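UPF0141 protein yjdB (Campylobacter jejuni subsp. jejuni HB93-13, PDB 4TN0) probably transfers phosphoethanolamine to acceptors in the periplasm through a zinc-binding, alkaline phosphatase-like domain, and is required for polymyxin resistance and motility. Local coordinates at residues Leu264-Leu267 and Ala268-His271; Phe45-Lys49 and Asp50-Phe54; Glu206-Lys209 and Leu210-Gln214; Leu197-Thr200 and Asp201-Ser205. All coordinates share one frame; numbering follows the deposited sequence.

Contact 1 (Leu264-Leu267 and Ala268-His271)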
loop_
_atom_site.group_PDB
_atom_site.type_symbol
_atom_site.label_atom_id
_atom_site.label_comp_id
_atom_site.label_asym_id
_atom_site.label_seq_id
_atom_site.Cartn_x
_atom_site.Cartn_y
_atom_site.Cartn_z
ATOM N N LEU A 264 -6.248 -17.958 -1.581
ATOM C CA LEU A 264 -5.887 -16.712 -0.926
ATOM C C LEU A 264 -6.951 -15.681 -1.244
ATOM O O LEU A 264 -7.435 -14.960 -0.363
ATOM C CB LEU A 264 -4.515 -16.235 -1.396
ATOM C CG LEU A 264 -3.417 -17.244 -1.074
ATOM C CD1 LEU A 264 -2.044 -16.746 -1.514
ATOM C CD2 LEU A 264 -3.451 -17.574 0.417
ATOM N N MET A 265 -7.331 -15.647 -2.514
ATOM C CA MET A 265 -8.367 -14.750 -2.979
ATOM C C MET A 265 -9.646 -14.898 -2.188
ATOM O O MET A 265 -10.347 -13.909 -1.947
ATOM C CB MET A 265 -8.648 -15.002 -4.460
ATOM C CG MET A 265 -9.235 -13.821 -5.180
ATOM S SD MET A 265 -7.983 -12.580 -5.528
ATOM C CE MET A 265 -8.974 -11.468 -6.517
ATOM N N ASN A 266 -9.956 -16.121 -1.764
ATOM C CA ASN A 266 -11.207 -16.304 -1.032
ATOM C C ASN A 266 -11.003 -16.202 0.489
ATOM O O ASN A 266 -11.957 -15.892 1.212
ATOM C CB ASN A 266 -11.881 -17.628 -1.405
ATOM C CG ASN A 266 -13.305 -17.724 -0.863
ATOM O OD1 ASN A 266 -14.150 -16.864 -1.157
ATOM N ND2 ASN A 266 -13.583 -18.776 -0.083
ATOM N N LEU A 267 -9.780 -16.415 0.978
ATOM C CA LEU A 267 -9.511 -16.067 2.365
ATOM C C LEU A 267 -9.597 -14.553 2.531
ATOM O O LEU A 267 -10.140 -14.051 3.522
ATOM C CB LEU A 267 -8.146 -16.577 2.819
ATOM C CG LEU A 267 -8.041 -17.922 3.535
ATOM C CD1 LEU A 267 -8.854 -19.003 2.825
ATOM C CD2 LEU A 267 -6.582 -18.348 3.659
ATOM N N ALA A 268 -9.015 -13.836 1.577
ATOM C CA ALA A 268 -9.076 -12.383 1.567
ATOM C C ALA A 268 -10.528 -11.887 1.555
ATOM O O ALA A 268 -10.898 -10.986 2.321
ATOM C CB ALA A 268 -8.305 -11.842 0.381
ATOM N N LYS A 269 -11.344 -12.492 0.693
ATOM C CA LYS A 269 -12.742 -12.095 0.530
ATOM C C LYS A 269 -13.525 -12.283 1.820
ATOM O O LYS A 269 -14.452 -11.522 2.113
ATOM C CB LYS A 269 -13.409 -12.897 -0.601
ATOM C CG LYS A 269 -14.875 -12.523 -0.850
ATOM C CD LYS A 269 -15.472 -13.181 -2.107
ATOM C CE LYS A 269 -16.387 -14.366 -1.756
ATOM N NZ LYS A 269 -17.857 -14.030 -1.796
ATOM N N GLU A 270 -13.139 -13.294 2.595
ATOM C CA GLU A 270 -13.823 -13.612 3.842
ATOM C C GLU A 270 -13.492 -12.627 4.956
ATOM O O GLU A 270 -14.285 -12.431 5.876
ATOM C CB GLU A 270 -13.476 -15.038 4.290
ATOM C CG GLU A 270 -14.042 -16.130 3.403
ATOM C CD GLU A 270 -13.627 -17.533 3.835
ATOM O OE1 GLU A 270 -14.524 -18.383 4.016
ATOM O OE2 GLU A 270 -12.408 -17.793 3.978
ATOM N N HIS A 271 -12.328 -11.994 4.862
ATOM C CA HIS A 271 -11.878 -11.079 5.905
ATOM C C HIS A 271 -12.184 -9.595 5.639
ATOM O O HIS A 271 -12.103 -8.768 6.556
ATOM C CB HIS A 271 -10.369 -11.217 6.094
ATOM C CG HIS A 271 -9.933 -12.558 6.582
ATOM N ND1 HIS A 271 -9.232 -13.445 5.791
ATOM C CD2 HIS A 271 -10.077 -13.159 7.788
ATOM C CE1 HIS A 271 -8.971 -14.538 6.487
ATOM N NE2 HIS A 271 -9.472 -14.390 7.701
#

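Contact 2 (Phe45-Lys49 and Asp50-Phe54)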
loop_
_atom_site.group_PDB
_atom_site.type_symbol
_atom_site.label_atom_id
_atom_site.label_comp_id
_atom_site.label_asym_id
_atom_site.label_seq_id
_atom_site.Cartn_x
_atom_site.Cartn_y
_atom_site.Cartn_z
ATOM N N PHE A 45 -12.574 1.796 -11.531
ATOM C CA PHE A 45 -12.964 1.276 -12.837
ATOM C C PHE A 45 -12.109 0.098 -13.338
ATOM O O PHE A 45 -12.636 -0.846 -13.924
ATOM C CB PHE A 45 -12.906 2.414 -13.842
ATOM C CG PHE A 45 -13.211 2.009 -15.244
ATOM C CD1 PHE A 45 -14.526 1.859 -15.659
ATOM C CD2 PHE A 45 -12.189 1.788 -16.155
ATOM C CE1 PHE A 45 -14.818 1.499 -16.959
ATOM C CE2 PHE A 45 -12.474 1.420 -17.459
ATOM C CZ PHE A 45 -13.794 1.273 -17.860
ATOM N N TYR A 46 -10.801 0.146 -13.108
ATOM C CA TYR A 46 -9.914 -0.871 -13.666
ATOM C C TYR A 46 -9.791 -2.160 -12.849
ATOM O O TYR A 46 -9.928 -3.255 -13.404
ATOM C CB TYR A 46 -8.533 -0.268 -13.882
ATOM C CG TYR A 46 -8.556 0.818 -14.917
ATOM C CD1 TYR A 46 -8.715 2.149 -14.553
ATOM C CD2 TYR A 46 -8.457 0.512 -16.270
ATOM C CE1 TYR A 46 -8.754 3.147 -15.507
ATOM C CE2 TYR A 46 -8.488 1.506 -17.240
ATOM C CZ TYR A 46 -8.639 2.822 -16.855
ATOM O OH TYR A 46 -8.677 3.818 -17.810
ATOM N N THR A 47 -9.517 -2.045 -11.552
ATOM C CA THR A 47 -9.373 -3.239 -10.717
ATOM C C THR A 47 -10.738 -3.874 -10.411
ATOM O O THR A 47 -10.793 -5.006 -9.926
ATOM C CB THR A 47 -8.592 -2.965 -9.398
ATOM O OG1 THR A 47 -9.204 -1.908 -8.665
ATOM C CG2 THR A 47 -7.154 -2.584 -9.695
ATOM N N LYS A 48 -11.835 -3.162 -10.683
ATOM C CA LYS A 48 -13.158 -3.789 -10.580
ATOM C C LYS A 48 -13.274 -4.946 -11.568
ATOM O O LYS A 48 -13.959 -5.931 -11.307
ATOM C CB LYS A 48 -14.300 -2.798 -10.839
ATOM C CG LYS A 48 -14.895 -2.145 -9.600
ATOM C CD LYS A 48 -15.954 -1.080 -9.974
ATOM C CE LYS A 48 -16.621 -0.480 -8.742
ATOM N NZ LYS A 48 -17.749 0.452 -9.066
ATOM N N LYS A 49 -12.613 -4.805 -12.712
ATOM C CA LYS A 49 -12.658 -5.815 -13.762
ATOM C C LYS A 49 -11.798 -7.033 -13.422
ATOM O O LYS A 49 -11.901 -8.073 -14.069
ATOM C CB LYS A 49 -12.245 -5.194 -15.099
ATOM C CG LYS A 49 -13.231 -4.099 -15.510
ATOM C CD LYS A 49 -12.937 -3.467 -16.856
ATOM C CE LYS A 49 -13.875 -2.273 -17.112
ATOM N NZ LYS A 49 -13.939 -1.861 -18.552
ATOM N N ASP A 50 -10.969 -6.916 -12.392
ATOM C CA ASP A 50 -10.138 -8.035 -11.984
ATOM C C ASP A 50 -10.697 -8.657 -10.713
ATOM O O ASP A 50 -10.077 -9.545 -10.123
ATOM C CB ASP A 50 -8.694 -7.579 -11.771
ATOM C CG ASP A 50 -8.046 -7.085 -13.051
ATOM O OD1 ASP A 50 -8.176 -7.775 -14.082
ATOM O OD2 ASP A 50 -7.408 -6.010 -13.031
ATOM N N ASN A 51 -11.884 -8.192 -10.318
ATOM C CA ASN A 51 -12.582 -8.666 -9.117
ATOM C C ASN A 51 -11.696 -8.730 -7.862
ATOM O O ASN A 51 -11.748 -9.693 -7.090
ATOM C CB ASN A 51 -13.217 -10.028 -9.392
ATOM C CG ASN A 51 -14.136 -10.000 -10.602
ATOM O OD1 ASN A 51 -15.232 -9.434 -10.544
ATOM N ND2 ASN A 51 -13.691 -10.600 -11.709
ATOM N N VAL A 52 -10.864 -7.706 -7.694
ATOM C CA VAL A 52 -9.973 -7.591 -6.550
ATOM C C VAL A 52 -10.767 -7.582 -5.247
ATOM O O VAL A 52 -11.952 -7.248 -5.249
ATOM C CB VAL A 52 -9.112 -6.317 -6.656
ATOM C CG1 VAL A 52 -8.289 -6.343 -7.933
ATOM C CG2 VAL A 52 -9.984 -5.057 -6.617
ATOM N N VAL A 53 -10.125 -7.975 -4.146
ATOM C CA VAL A 53 -10.753 -7.904 -2.825
ATOM C C VAL A 53 -10.442 -6.556 -2.176
ATOM O O VAL A 53 -9.280 -6.138 -2.132
ATOM C CB VAL A 53 -10.280 -9.045 -1.891
ATOM C CG1 VAL A 53 -10.868 -8.881 -0.507
ATOM C CG2 VAL A 53 -10.665 -10.394 -2.455
ATOM N N PHE A 54 -11.480 -5.885 -1.675
ATOM C CA PHE A 54 -11.332 -4.575 -1.051
ATOM C C PHE A 54 -11.709 -4.572 0.425
ATOM O O PHE A 54 -12.862 -4.822 0.787
ATOM C CB PHE A 54 -12.170 -3.536 -1.801
ATOM C CG PHE A 54 -12.162 -2.169 -1.168
ATOM C CD1 PHE A 54 -11.099 -1.300 -1.362
ATOM C CD2 PHE A 54 -13.218 -1.754 -0.385
ATOM C CE1 PHE A 54 -11.099 -0.034 -0.787
ATOM C CE2 PHE A 54 -13.217 -0.496 0.200
ATOM C CZ PHE A 54 -12.156 0.363 -0.002
#

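Contact 3 (Glu206-Lys209 and Leu210-Gln214)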
loop_
_atom_site.group_PDB
_atom_site.type_symbol
_atom_site.label_atom_id
_atom_site.label_comp_id
_atom_site.label_asym_id
_atom_site.label_seq_id
_atom_site.Cartn_x
_atom_site.Cartn_y
_atom_site.Cartn_z
ATOM N N GLU A 206 -2.632 -2.882 -14.278
ATOM C CA GLU A 206 -1.466 -3.148 -15.127
ATOM C C GLU A 206 -0.480 -4.076 -14.431
ATOM O O GLU A 206 0.202 -4.871 -15.078
ATOM C CB GLU A 206 -0.769 -1.853 -15.525
ATOM C CG GLU A 206 -1.509 -1.069 -16.605
ATOM C CD GLU A 206 -1.575 -1.786 -17.954
ATOM O OE1 GLU A 206 -0.507 -1.949 -18.580
ATOM O OE2 GLU A 206 -2.692 -2.156 -18.390
ATOM N N ILE A 207 -0.388 -3.951 -13.113
ATOM C CA ILE A 207 0.460 -4.839 -12.325
ATOM C C ILE A 207 -0.122 -6.250 -12.346
ATOM O O ILE A 207 0.589 -7.211 -12.606
ATOM C CB ILE A 207 0.607 -4.330 -10.875
ATOM C CG1 ILE A 207 1.644 -3.208 -10.835
ATOM C CG2 ILE A 207 1.034 -5.464 -9.916
ATOM C CD1 ILE A 207 1.651 -2.451 -9.533
ATOM N N ILE A 208 -1.426 -6.351 -12.110
ATOM C CA ILE A 208 -2.143 -7.613 -12.208
ATOM C C ILE A 208 -1.958 -8.218 -13.600
ATOM O O ILE A 208 -1.741 -9.423 -13.751
ATOM C CB ILE A 208 -3.656 -7.414 -11.927
ATOM C CG1 ILE A 208 -3.897 -7.034 -10.468
ATOM C CG2 ILE A 208 -4.456 -8.657 -12.246
ATOM C CD1 ILE A 208 -5.353 -6.888 -10.123
ATOM N N LYS A 209 -2.012 -7.351 -14.610
ATOM C CA LYS A 209 -1.916 -7.726 -16.022
ATOM C C LYS A 209 -0.560 -8.337 -16.343
ATOM O O LYS A 209 -0.452 -9.232 -17.171
ATOM C CB LYS A 209 -2.187 -6.474 -16.879
ATOM C CG LYS A 209 -2.029 -6.552 -18.407
ATOM C CD LYS A 209 -2.984 -5.489 -19.026
ATOM C CE LYS A 209 -2.549 -4.946 -20.391
ATOM N NZ LYS A 209 -1.095 -5.100 -20.657
ATOM N N LEU A 210 0.472 -7.864 -15.662
ATOM C CA LEU A 210 1.806 -8.411 -15.829
ATOM C C LEU A 210 1.939 -9.682 -14.993
ATOM O O LEU A 210 2.753 -10.561 -15.294
ATOM C CB LEU A 210 2.868 -7.379 -15.438
ATOM C CG LEU A 210 3.142 -6.292 -16.497
ATOM C CD1 LEU A 210 3.876 -5.119 -15.878
ATOM C CD2 LEU A 210 3.898 -6.815 -17.729
ATOM N N LEU A 211 1.127 -9.777 -13.942
ATOM C CA LEU A 211 1.158 -10.935 -13.051
ATOM C C LEU A 211 0.533 -12.168 -13.683
ATOM O O LEU A 211 0.913 -13.302 -13.364
ATOM C CB LEU A 211 0.450 -10.619 -11.727
ATOM C CG LEU A 211 1.228 -9.750 -10.738
ATOM C CD1 LEU A 211 0.548 -9.761 -9.379
ATOM C CD2 LEU A 211 2.698 -10.193 -10.637
ATOM N N LYS A 212 -0.416 -11.955 -14.587
ATOM C CA LYS A 212 -1.053 -13.078 -15.266
ATOM C C LYS A 212 -0.122 -13.678 -16.322
ATOM O O LYS A 212 -0.307 -14.813 -16.747
ATOM C CB LYS A 212 -2.425 -12.680 -15.820
ATOM C CG LYS A 212 -3.374 -12.314 -14.681
ATOM C CD LYS A 212 -4.728 -11.831 -15.157
ATOM C CE LYS A 212 -5.834 -12.765 -14.653
ATOM N NZ LYS A 212 -6.755 -12.125 -13.650
ATOM N N GLU A 213 0.873 -12.919 -16.754
ATOM C CA GLU A 213 1.840 -13.447 -17.699
ATOM C C GLU A 213 2.912 -14.229 -16.961
ATOM O O GLU A 213 3.780 -14.852 -17.571
ATOM C CB GLU A 213 2.499 -12.300 -18.446
ATOM C CG GLU A 213 1.648 -11.586 -19.461
ATOM C CD GLU A 213 2.450 -10.514 -20.145
ATOM O OE1 GLU A 213 3.656 -10.749 -20.374
ATOM O OE2 GLU A 213 1.898 -9.426 -20.399
ATOM N N GLN A 214 2.840 -14.213 -15.635
ATOM C CA GLN A 214 3.817 -14.936 -14.822
ATOM C C GLN A 214 3.246 -16.126 -14.046
ATOM O O GLN A 214 3.288 -16.131 -12.812
ATOM C CB GLN A 214 4.478 -13.969 -13.828
ATOM C CG GLN A 214 5.314 -12.873 -14.463
ATOM C CD GLN A 214 6.575 -13.422 -15.097
ATOM O OE1 GLN A 214 7.103 -14.430 -14.634
ATOM N NE2 GLN A 214 7.064 -12.770 -16.157
#

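Contact 4 (Leu197-Thr200 and Asp201-Ser205)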
loop_
_atom_site.group_PDB
_atom_site.type_symbol
_atom_site.label_atom_id
_atom_site.label_comp_id
_atom_site.label_asym_id
_atom_site.label_seq_id
_atom_site.Cartn_x
_atom_site.Cartn_y
_atom_site.Cartn_z
ATOM N N LEU A 197 -6.664 8.791 -7.928
ATOM C CA LEU A 197 -7.043 7.448 -7.483
ATOM C C LEU A 197 -7.244 6.516 -8.684
ATOM O O LEU A 197 -6.849 5.342 -8.653
ATOM C CB LEU A 197 -8.318 7.511 -6.638
ATOM C CG LEU A 197 -8.258 8.238 -5.278
ATOM C CD1 LEU A 197 -9.604 8.242 -4.585
ATOM C CD2 LEU A 197 -7.202 7.622 -4.359
ATOM N N LEU A 198 -7.875 7.053 -9.728
ATOM C CA LEU A 198 -8.127 6.352 -10.980
ATOM C C LEU A 198 -6.818 5.916 -11.615
ATOM O O LEU A 198 -6.657 4.766 -12.024
ATOM C CB LEU A 198 -8.906 7.248 -11.939
ATOM C CG LEU A 198 -9.444 6.611 -13.215
ATOM C CD1 LEU A 198 -10.466 5.539 -12.855
ATOM C CD2 LEU A 198 -10.090 7.695 -14.069
ATOM N N TYR A 199 -5.869 6.838 -11.667
ATOM C CA TYR A 199 -4.566 6.533 -12.234
ATOM C C TYR A 199 -3.879 5.435 -11.434
ATOM O O TYR A 199 -3.351 4.488 -11.998
ATOM C CB TYR A 199 -3.702 7.789 -12.262
ATOM C CG TYR A 199 -2.323 7.617 -12.873
ATOM C CD1 TYR A 199 -2.158 6.991 -14.101
ATOM C CD2 TYR A 199 -1.199 8.140 -12.248
ATOM C CE1 TYR A 199 -0.901 6.870 -14.678
ATOM C CE2 TYR A 199 0.061 8.018 -12.808
ATOM C CZ TYR A 199 0.205 7.389 -14.028
ATOM O OH TYR A 199 1.452 7.275 -14.589
ATOM N N THR A 200 -3.926 5.545 -10.113
ATOM C CA THR A 200 -3.388 4.503 -9.251
ATOM C C THR A 200 -4.149 3.195 -9.473
ATOM O O THR A 200 -3.540 2.129 -9.518
ATOM C CB THR A 200 -3.442 4.905 -7.767
ATOM O OG1 THR A 200 -2.464 5.921 -7.530
ATOM C CG2 THR A 200 -3.124 3.712 -6.870
ATOM N N ASP A 201 -5.467 3.269 -9.638
ATOM C CA ASP A 201 -6.244 2.061 -9.890
ATOM C C ASP A 201 -5.783 1.360 -11.188
ATOM O O ASP A 201 -5.553 0.144 -11.204
ATOM C CB ASP A 201 -7.729 2.393 -9.952
ATOM C CG ASP A 201 -8.611 1.163 -9.771
ATOM O OD1 ASP A 201 -8.825 0.747 -8.611
ATOM O OD2 ASP A 201 -9.112 0.625 -10.779
ATOM N N TYR A 202 -5.609 2.136 -12.257
ATOM C CA TYR A 202 -5.140 1.613 -13.541
ATOM C C TYR A 202 -3.798 0.913 -13.410
ATOM O O TYR A 202 -3.600 -0.186 -13.936
ATOM C CB TYR A 202 -5.045 2.749 -14.570
ATOM C CG TYR A 202 -4.207 2.454 -15.805
ATOM C CD1 TYR A 202 -2.885 2.881 -15.889
ATOM C CD2 TYR A 202 -4.742 1.771 -16.891
ATOM C CE1 TYR A 202 -2.119 2.619 -17.011
ATOM C CE2 TYR A 202 -3.983 1.499 -18.013
ATOM C CZ TYR A 202 -2.674 1.925 -18.073
ATOM O OH TYR A 202 -1.920 1.674 -19.206
ATOM N N LEU A 203 -2.874 1.560 -12.714
ATOM C CA LEU A 203 -1.546 1.006 -12.514
ATOM C C LEU A 203 -1.607 -0.311 -11.746
ATOM O O LEU A 203 -0.783 -1.214 -11.966
ATOM C CB LEU A 203 -0.670 1.999 -11.781
ATOM C CG LEU A 203 -0.254 3.232 -12.566
ATOM C CD1 LEU A 203 0.726 4.005 -11.732
ATOM C CD2 LEU A 203 0.351 2.866 -13.933
ATOM N N LEU A 204 -2.558 -0.413 -10.823
ATOM C CA LEU A 204 -2.757 -1.683 -10.134
ATOM C C LEU A 204 -3.157 -2.764 -11.122
ATOM O O LEU A 204 -2.563 -3.838 -11.128
ATOM C CB LEU A 204 -3.799 -1.556 -9.011
ATOM C CG LEU A 204 -3.290 -1.234 -7.601
ATOM C CD1 LEU A 204 -2.351 -0.053 -7.541
ATOM C CD2 LEU A 204 -4.447 -1.107 -6.607
ATOM N N SER A 205 -4.120 -2.485 -11.991
ATOM C CA SER A 205 -4.565 -3.535 -12.898
ATOM C C SER A 205 -3.483 -3.849 -13.944
ATOM O O SER A 205 -3.414 -4.972 -14.425
ATOM C CB SER A 205 -5.907 -3.172 -13.546
ATOM O OG SER A 205 -5.751 -2.243 -14.592
#

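Contact 1 (Leu264-Leu267 and Ala268-His271)
Asn266 and Glu270 meet one turn apart on helix 264-271. The methylene of Glu270 presses on the backbone of Asn266, with Glu270 CG 3.0 Å from Asn266 O. Their amide and carboxylate planes are turned 26° to each other. These flat groups are only loosely packed, Asn266 ND2 lying 4.1 Å from Glu270 CD. On the other flank, Lys269 CE packs 3.4 Å from Asn266 OD1. The Asn266 CG atom lies opposite the backbone N and beside the carbonyl carbon (chi1 -169°), which carries the amide outward and somewhat toward Lys269. Lys269 bends at its third and fourth torsions as it passes this group. Leu267 adds an apolar branch, its CD1 3.9 Å from Glu270 OE2.

Regular helix bonds set the spacing of these residues. Ala268 N donates to Leu264 O at 2.7 Å, almost straight at 170°. Lys269 N to Met265 O and Glu270 N to Asn266 O follow, both longer. The last turn tightens. Glu270 N has a weak second acceptor in Leu267 O, and His271 N is bonded to Ala268 O at 3.1 Å and only weakly to Leu267 O.

Leu264 and Ala268 pack on Phe257 of strand 252-259 and on Leu303. Met265 touches Trp258 of that strand, and Leu264 also reaches Glu218 and Ser220 of strand 218-224.

Contact 2 (Phe45-Lys49 and Asp50-Phe54)
The rings of Phe45 and Tyr46 meet edge-to-face. The edge of Phe45 is set on the face of Tyr46, with Phe45 CD2 3.6 Å above the Tyr46 ring plane and over its centre. In return, Tyr46 CD1 sits at the edge of the Phe45 ring, in its plane. One face of Phe45 carries Lys49 CE, set toward the rim. Lys49 gets there because its chain runs fully extended beyond CG. Phe45 also makes a cation-pi contact with Lys171, and Tyr46 meets Tyr202 of helix 186-211 edge to face.

Further along, Thr47 and Val52 pack together. Thr47 CB is 3.7 Å from both methyls of Val52, CG1 and CG2. The second methyl also rests against the backbone, Val52 CG2 lying 3.4 Å from Thr47 O. Thr47 OG1 bonds to Asp201 of helix 186-211. Asp50 CB packs 3.8 Å from Thr47 O.

The chain between them is held by bonds between residues three apart. Lys49 N binds Tyr46 O, Asp50 N makes a weak bond to Thr47 O, and Asn51 N binds Lys48 O at 3.2 Å. Asn51 then takes a left-handed helical backbone (phi 48°, psi 41°), and Val52 turns extended. This run of turns, followed by the left-handed residue, leads into strand 53-59, part of the large mixed sheet of this alkaline phosphatase-like fold.

Contact 3 (Glu206-Lys209 and Leu210-Gln214)
Near its C-terminal end, helix 186-211 sets Ile207 loosely beside Leu211, and a type I beta turn from Leu211 to Gln214 overlaps with the helix and follows it. The two side chains meet by their methyls, Ile207 CG2 to Leu211 CD1 at 4.4 Å. The branch point of the leucine lies closer to the backbone, with Leu211 CG 3.2 Å from Ile207 O. Its chi1 of -76° sets CG opposite its own carbonyl carbon, back over the preceding turn. Lys212 does the same one residue on, laying its CG 3.4 Å from Ile208 O before the chain bends away.

Two amides here are shared between acceptors. Leu210 N binds Glu206 O at 3.1 Å and, weakly, Ile207 O. Leu211 N binds Ile207 O at 2.9 Å and, weakly, Ile208 O. Lys212 N makes one bond, to Ile208 O at 3.0 Å. Gln214 N closes the turn on Leu211 O. Among the charged groups, Lys209 NZ forms a long salt bridge with Glu206 OE1 at 3.8 Å.

Ile207 and Leu211 face strand 18-24, touching Val21 and Val23 from the first and Leu19 from the second. Ile208, Leu211 and Lys212 lie on Trp258 of strand 252-259. Leu210 packs on Phe136 and Lys137 of helix 133-139.

Contact 4 (Leu197-Thr200 and Asp201-Ser205)
Asp201 N binds Leu197 O at 2.7 Å, the shortest of the four regular helix bonds in this part of the chain. Tyr202 N to Leu198 O follows at 2.8 Å. Leu203 N to Tyr199 O and Leu204 N to Thr200 O complete the set. The side chain of Asp201 leaves the helix. Its OD1 is gripped twice, by Asn44 ND2 and Thr47 OG1, and its OD2 takes a weak bond from Tyr46 N. A buried carboxylate is thus satisfied by the loop before strand 53-59.

Tyr199 and Leu203 make a CH-pi contact. Leu203 CD1 stands over one face of the Tyr199 ring, 4.3 Å from its centroid and 17° off the normal. With CG opposite the backbone N (chi1 -178°), the ring stands out from the helix, where Leu203 can reach its face. Its hydroxyl bonds to Glu130, and the ring also meets Phe169 with the planes at about 45°.

This long helix packs on the central mixed sheet of the alpha/beta fold. Thr200 and Leu204 form part of that side, both touching Tyr223 of strand 218-224. They lie side by side and point the same way, with Thr200 CG2 3.9 Å from Leu204 CD1. Leu204 CD1 also lies 3.2 Å from Thr200 O. Thr200 OG1 bonds weakly back to Thr196 O. Ser205 OG donates to Tyr202 O, three residues back, at 3.0 Å.

In the fold
Contacts 3 and 4 are successive parts of helix 186-211, their centres 14 Å apart. Contact 2 lies against both. Its tie to contact 4 is the Thr47 OG1 to Asp201 OD1 pair, at 2.7 Å. It meets contact 3 through Ile208 CD1, 3.7 Å from Val52 CG1. On another side it touches contact 1, where Met265 CE is 3.3 Å from Asn51 O. Contacts 1 and 3 do not touch; their nearest atoms are about 7 Å apart. Contact 4 comes toward the zinc site, probably the active centre: the Leu197 side chain is about 12 Å from the zinc ion bound by Glu26, phosphorylated Thr65, Asp226 and His227.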